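Local coordinates for protein putative chorismate mutase (Yersinia pestis biovar Microtus str. 91001, PDB 2GBB) that catalyses the Claisen rearrangement of chorismate to prephenate as a secreted, all-helical chorismate mutase, and may contribute to pathogenicity, at residues Leu9-Leu14 and Ile133-Leu138; Gly124-Phe129 and Asp142-Phe147. All coordinates share one frame; numbering follows the deposited sequence.

From the N terminus the chain enters helix 7-14, which supplies the first half of contact 1, and then runs through the long helices 55-82 and 93-117 before reaching G124-F129, the start of contact 2. Helix 126-132 leads into the loop I133-L138, where contact 1 closes a loop of 118 residues. D142-F147 then folds back on G124-F129, and contact 2 closes a short loop of 12. The two contacts therefore cross, their segments alternating along the chain. They also touch: V143 packs against L138, and I10 reaches F129 and I146, so the first helix is tied to the C-terminal helix-loop-helix.

Contact 1. Residues Leu9-Leu14 and Ile133-Leu138; sequences LINERL and IRQHNL
N11 reaches from helix 7-14 to the loop after helix 126-132, joining the N-terminal helix of this all-helical chorismate mutase to its C-terminal helix-loop-helix. Followed outward, its CB lies 4.0 Å from I133 CA, packing the first side-chain carbon on the loop backbone. CG, 3.3 Å from Q135 NE2, stands anti to the backbone N (chi1 -176°), which carries the amide across to the loop. OD1 accepts a hydrogen bond from Q135 NE2 at 2.9 Å and a weak one from R134 N. ND2 ends 3.2 Å from Q135 NE2, two donors with no hydrogen bond between them. The glutamine donor sits above the carbonyl plane of N11, 50° out of it, and the two amide planes are turned 34° apart. Asparagine suits this place because it is short and its side-chain carbonyl accepts from two N-H groups of the loop, one backbone and one side chain. Q135 matches it with a longer chain bent at chi2, which brings NE2 back toward the helix.

Beside this polar pair runs an apolar seam. I133 sends CD1 to I10 CG2 at 3.8 Å and its second branch, CG2, to L14 CD1 at the same separation. A beta-branched residue is apt here, since its two arms reach successive turns. I146 and V143 of helix 140-150 continue the packing. R13 turns away from the loop and hydrogen-bonds a bound citrate, consistent with a place in the substrate site. Past the type II turn of Q135-L138, L138 returns toward the helix, and its CD1 lies 4.0 Å from L14 CD1.

Contact 2. Residues Gly124-Phe129 and Asp142-Phe147; sequences GDKAHF and DVEAIF. With SO4 (sulfate ion), chain H.
K126, in the first turn of helix 126-132, lies nearest F147 of helix 140-150, their CA atoms 6.5 Å apart, the closest such pair of the two segments. F147 lays its ring against the start of the neighbouring helix. K126 CA stands over the centre of one face in a CH-pi contact, 3.7 Å from the centroid of the F147 ring and 11° off its normal, while G124 O approaches the ring edge. The aromatic ring gets there because CG is anti to the backbone N (chi1 179°). A phenylalanine fits well: its flat face accepts the CA-H, and K126 CB packs on it too, 3.7 Å from F147 CE2.

The edge of F147 also points at the face of F129, a T-shaped pair with centroids 5.0 Å apart and planes at 68°. F129 CG lies 3.6 Å from F147 CD1. The two segments thus belong to a helix-loop-helix in which the short helix 126-132 and helix 140-150 pack through an aromatic and aliphatic inner side: F129 CB meets V143 CG1, and I146 CG2 comes to the edge of the F129 ring, near CE2. I10 and A7 of helix 7-14 cover F129 further, and I146 reaches helix 55-82.

Polar groups occupy the margin. D125 is the N-cap of helix 126-132, its OD1 accepting a weak bond from H128 N. Lysine keeps its apolar stem on the F147 ring and carries NZ on toward E144, 4.3 Å from OE1 and beyond a salt bridge; one water joins NZ, weakly, to E144 O. H128 ND1 donates, at 2.9 Å, to O3 of a sulfate, probably from the crystallisation liquor, which N131 also binds.

Contact 1. Residues Leu9-Leu14 and Ile133-Leu138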
loop_
_atom_site.group_PDB
_atom_site.type_symbol
_atom_site.label_atom_id
_atom_site.label_comp_id
_atom_site.label_asym_id
_atom_site.label_seq_id
_atom_site.Cartn_x
_atom_site.Cartn_y
_atom_site.Cartn_z
ATOM N N LEU A 9 -19.297 7.404 12.917
ATOM C CA LEU A 9 -19.769 6.481 11.875
ATOM C C LEU A 9 -18.747 6.294 10.772
ATOM O O LEU A 9 -18.519 5.172 10.326
ATOM C CB LEU A 9 -21.128 6.944 11.315
ATOM C CG LEU A 9 -22.212 7.152 12.405
ATOM C CD1 LEU A 9 -23.339 8.096 11.989
ATOM C CD2 LEU A 9 -22.801 5.807 12.837
ATOM N N ILE A 10 -18.125 7.383 10.345
ATOM C CA ILE A 10 -17.102 7.322 9.316
ATOM C C ILE A 10 -15.897 6.516 9.820
ATOM O O ILE A 10 -15.371 5.617 9.135
ATOM C CB ILE A 10 -16.680 8.748 8.958
ATOM C CG1 ILE A 10 -17.834 9.472 8.216
ATOM C CG2 ILE A 10 -15.380 8.745 8.206
ATOM C CD1 ILE A 10 -17.552 10.970 7.921
ATOM N N ASN A 11 -15.505 6.796 11.065
ATOM C CA ASN A 11 -14.502 5.973 11.725
ATOM C C ASN A 11 -14.786 4.470 11.762
ATOM O O ASN A 11 -13.900 3.672 11.455
ATOM C CB ASN A 11 -14.204 6.518 13.136
ATOM C CG ASN A 11 -13.110 5.745 13.820
ATOM O OD1 ASN A 11 -11.948 5.899 13.483
ATOM N ND2 ASN A 11 -13.484 4.864 14.749
ATOM N N GLU A 12 -15.988 4.080 12.172
ATOM C CA GLU A 12 -16.400 2.663 12.188
ATOM C C GLU A 12 -16.425 2.041 10.795
ATOM O O GLU A 12 -16.048 0.883 10.643
ATOM C CB GLU A 12 -17.794 2.509 12.825
ATOM C CG GLU A 12 -17.950 2.986 14.302
ATOM C CD GLU A 12 -19.388 3.434 14.637
ATOM O OE1 GLU A 12 -19.590 4.337 15.504
ATOM O OE2 GLU A 12 -20.327 2.887 14.023
ATOM N N ARG A 13 -16.877 2.788 9.781
ATOM C CA ARG A 13 -16.787 2.289 8.388
ATOM C C ARG A 13 -15.318 1.877 8.060
ATOM O O ARG A 13 -15.042 0.783 7.582
ATOM C CB ARG A 13 -17.302 3.340 7.396
ATOM C CG ARG A 13 -17.587 2.740 5.966
ATOM C CD ARG A 13 -18.301 3.712 5.006
ATOM N NE ARG A 13 -18.587 3.046 3.734
ATOM C CZ ARG A 13 -17.696 2.843 2.758
ATOM N NH1 ARG A 13 -16.453 3.304 2.873
ATOM N NH2 ARG A 13 -18.059 2.171 1.655
ATOM N N LEU A 14 -14.387 2.759 8.379
ATOM C CA LEU A 14 -12.968 2.556 8.055
ATOM C C LEU A 14 -12.305 1.440 8.914
ATOM O O LEU A 14 -11.310 0.862 8.526
ATOM C CB LEU A 14 -12.211 3.907 8.166
ATOM C CG LEU A 14 -12.450 4.998 7.105
ATOM C CD1 LEU A 14 -11.790 6.334 7.514
ATOM C CD2 LEU A 14 -11.887 4.581 5.745
ATOM N N ILE A 133 -11.635 10.302 13.933
ATOM C CA ILE A 133 -11.367 9.325 12.905
ATOM C C ILE A 133 -9.880 8.997 13.010
ATOM O O ILE A 133 -9.040 9.676 12.435
ATOM C CB ILE A 133 -11.759 9.842 11.492
ATOM C CG1 ILE A 133 -13.241 10.268 11.461
ATOM C CG2 ILE A 133 -11.516 8.749 10.461
ATOM C CD1 ILE A 133 -13.593 11.248 10.362
ATOM N N ARG A 134 -9.582 7.987 13.821
ATOM C CA ARG A 134 -8.231 7.464 13.975
ATOM C C ARG A 134 -8.242 5.943 13.784
ATOM O O ARG A 134 -8.994 5.229 14.446
ATOM C CB ARG A 134 -7.593 7.847 15.338
ATOM C CG ARG A 134 -8.501 8.332 16.475
ATOM C CD ARG A 134 -7.654 8.798 17.731
ATOM N NE ARG A 134 -6.793 7.735 18.307
ATOM C CZ ARG A 134 -5.455 7.694 18.219
ATOM N NH1 ARG A 134 -4.783 8.670 17.602
ATOM N NH2 ARG A 134 -4.773 6.672 18.751
ATOM N N GLN A 135 -7.450 5.462 12.839
ATOM C CA GLN A 135 -7.288 4.024 12.613
ATOM C C GLN A 135 -5.807 3.816 12.282
ATOM O O GLN A 135 -5.138 4.710 11.750
ATOM C CB GLN A 135 -8.123 3.482 11.422
ATOM C CG GLN A 135 -9.673 3.506 11.472
ATOM C CD GLN A 135 -10.283 2.585 12.529
ATOM O OE1 GLN A 135 -9.803 1.458 12.783
ATOM N NE2 GLN A 135 -11.358 3.065 13.160
ATOM N N HIS A 136 -5.300 2.630 12.611
ATOM C CA HIS A 136 -4.004 2.219 12.133
ATOM C C HIS A 136 -3.971 2.387 10.593
ATOM O O HIS A 136 -4.958 2.111 9.897
ATOM C CB HIS A 136 -3.726 0.779 12.552
ATOM C CG HIS A 136 -2.328 0.326 12.260
ATOM N ND1 HIS A 136 -1.212 0.987 12.737
ATOM C CD2 HIS A 136 -1.868 -0.721 11.537
ATOM C CE1 HIS A 136 -0.126 0.361 12.317
ATOM N NE2 HIS A 136 -0.496 -0.677 11.585
ATOM N N ASN A 137 -2.858 2.915 10.082
ATOM C CA ASN A 137 -2.670 3.063 8.631
ATOM C C ASN A 137 -3.497 4.142 7.951
ATOM O O ASN A 137 -3.595 4.186 6.743
ATOM C CB ASN A 137 -2.872 1.716 7.968
ATOM C CG ASN A 137 -1.690 0.824 8.135
ATOM O OD1 ASN A 137 -0.586 1.409 8.525
ATOM N ND2 ASN A 137 -1.748 -0.387 7.883
ATOM N N LEU A 138 -4.067 5.049 8.726
ATOM C CA LEU A 138 -4.842 6.146 8.171
ATOM C C LEU A 138 -4.192 7.469 8.563
ATOM O O LEU A 138 -3.994 7.726 9.747
ATOM C CB LEU A 138 -6.228 6.097 8.794
ATOM C CG LEU A 138 -7.492 6.581 8.082
ATOM C CD1 LEU A 138 -8.274 7.425 9.038
ATOM C CD2 LEU A 138 -7.301 7.229 6.738
#

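Contact 2. Residues Gly124-Phe129 and Asp142-Phe147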
loop_
_atom_site.group_PDB
_atom_site.type_symbol
_atom_site.label_atom_id
_atom_site.label_comp_id
_atom_site.label_asym_id
_atom_site.label_seq_id
_atom_site.Cartn_x
_atom_site.Cartn_y
_atom_site.Cartn_z
ATOM N N GLY A 124 -19.537 18.689 13.340
ATOM C CA GLY A 124 -18.119 18.392 13.507
ATOM C C GLY A 124 -17.244 19.396 12.783
ATOM O O GLY A 124 -17.538 19.777 11.641
ATOM N N ASP A 125 -16.196 19.845 13.473
ATOM C CA ASP A 125 -15.155 20.674 12.873
ATOM C C ASP A 125 -13.872 19.879 12.593
ATOM O O ASP A 125 -13.746 18.704 12.972
ATOM C CB ASP A 125 -14.872 21.936 13.707
ATOM C CG ASP A 125 -13.910 21.689 14.845
ATOM O OD1 ASP A 125 -14.191 20.835 15.727
ATOM O OD2 ASP A 125 -12.869 22.374 14.866
ATOM N N LYS A 126 -12.931 20.541 11.920
ATOM C CA LYS A 126 -11.740 19.898 11.380
ATOM C C LYS A 126 -11.006 19.081 12.441
ATOM O O LYS A 126 -10.556 17.981 12.168
ATOM C CB LYS A 126 -10.842 20.948 10.723
ATOM C CG LYS A 126 -9.737 20.409 9.824
ATOM C CD LYS A 126 -9.330 21.483 8.826
ATOM C CE LYS A 126 -7.851 21.399 8.483
ATOM N NZ LYS A 126 -7.603 21.728 7.033
ATOM N N ALA A 127 -10.937 19.616 13.657
ATOM C CA ALA A 127 -10.211 19.015 14.776
ATOM C C ALA A 127 -10.970 17.859 15.403
ATOM O O ALA A 127 -10.374 16.898 15.887
ATOM C CB ALA A 127 -9.935 20.070 15.821
ATOM N N HIS A 128 -12.289 17.972 15.421
ATOM C CA HIS A 128 -13.123 16.880 15.840
ATOM C C HIS A 128 -12.960 15.656 14.929
ATOM O O HIS A 128 -12.840 14.541 15.425
ATOM C CB HIS A 128 -14.591 17.307 15.901
ATOM C CG HIS A 128 -15.493 16.245 16.446
ATOM N ND1 HIS A 128 -15.437 15.826 17.761
ATOM C CD2 HIS A 128 -16.467 15.513 15.854
ATOM C CE1 HIS A 128 -16.344 14.881 17.955
ATOM N NE2 HIS A 128 -16.977 14.667 16.810
ATOM N N PHE A 129 -12.946 15.868 13.609
ATOM C CA PHE A 129 -12.743 14.775 12.654
ATOM C C PHE A 129 -11.404 14.084 12.868
ATOM O O PHE A 129 -11.336 12.857 13.021
ATOM C CB PHE A 129 -12.865 15.282 11.208
ATOM C CG PHE A 129 -14.235 15.088 10.615
ATOM C CD1 PHE A 129 -15.363 15.613 11.239
ATOM C CD2 PHE A 129 -14.403 14.388 9.414
ATOM C CE1 PHE A 129 -16.632 15.443 10.669
ATOM C CE2 PHE A 129 -15.677 14.211 8.853
ATOM C CZ PHE A 129 -16.774 14.736 9.474
ATOM N N ASP A 142 -5.498 11.911 4.915
ATOM C CA ASP A 142 -6.628 11.062 4.473
ATOM C C ASP A 142 -7.924 11.572 5.111
ATOM O O ASP A 142 -8.964 11.657 4.450
ATOM C CB ASP A 142 -6.402 9.613 4.909
ATOM C CG ASP A 142 -5.186 8.947 4.213
ATOM O OD1 ASP A 142 -5.005 9.169 2.999
ATOM O OD2 ASP A 142 -4.432 8.194 4.888
ATOM N N VAL A 143 -7.852 11.908 6.404
ATOM C CA VAL A 143 -9.034 12.354 7.135
ATOM C C VAL A 143 -9.463 13.752 6.723
ATOM O O VAL A 143 -10.650 14.039 6.645
ATOM C CB VAL A 143 -8.844 12.227 8.660
ATOM C CG1 VAL A 143 -10.118 12.652 9.389
ATOM C CG2 VAL A 143 -8.498 10.757 9.038
ATOM N N GLU A 144 -8.500 14.634 6.470
ATOM C CA GLU A 144 -8.800 16.009 6.041
ATOM C C GLU A 144 -9.540 16.088 4.696
ATOM O O GLU A 144 -10.407 16.944 4.532
ATOM C CB GLU A 144 -7.540 16.868 6.023
ATOM C CG GLU A 144 -6.932 16.973 7.470
ATOM C CD GLU A 144 -5.495 17.444 7.474
ATOM O OE1 GLU A 144 -5.153 18.274 6.588
ATOM O OE2 GLU A 144 -4.717 16.968 8.355
ATOM N N ALA A 145 -9.226 15.171 3.763
ATOM C CA ALA A 145 -9.995 15.035 2.527
ATOM C C ALA A 145 -11.451 14.584 2.796
ATOM O O ALA A 145 -12.408 15.008 2.124
ATOM C CB ALA A 145 -9.233 14.047 1.528
ATOM N N ILE A 146 -11.633 13.778 3.820
ATOM C CA ILE A 146 -12.963 13.315 4.131
ATOM C C ILE A 146 -13.757 14.468 4.728
ATOM O O ILE A 146 -14.949 14.644 4.401
ATOM C CB ILE A 146 -12.951 12.168 5.116
ATOM C CG1 ILE A 146 -12.479 10.898 4.414
ATOM C CG2 ILE A 146 -14.375 11.977 5.716
ATOM C CD1 ILE A 146 -12.312 9.784 5.342
ATOM N N PHE A 147 -13.101 15.234 5.596
ATOM C CA PHE A 147 -13.738 16.402 6.242
ATOM C C PHE A 147 -14.113 17.438 5.211
ATOM O O PHE A 147 -15.171 18.009 5.259
ATOM C CB PHE A 147 -12.814 17.069 7.276
ATOM C CG PHE A 147 -13.433 18.303 7.942
ATOM C CD1 PHE A 147 -14.492 18.172 8.830
ATOM C CD2 PHE A 147 -12.957 19.585 7.642
ATOM C CE1 PHE A 147 -15.084 19.297 9.436
ATOM C CE2 PHE A 147 -13.525 20.733 8.249
ATOM C CZ PHE A 147 -14.580 20.599 9.146
HETATM S S SO4 H . -12.655 16.995 19.749
HETATM O O1 SO4 H . -13.114 18.298 19.256
HETATM O O2 SO4 H . -13.604 16.524 20.771
HETATM O O3 SO4 H . -12.652 16.031 18.663
HETATM O O4 SO4 H . -11.300 17.081 20.289
HETATM O O HOH W 1 -9.763 19.457 5.750
#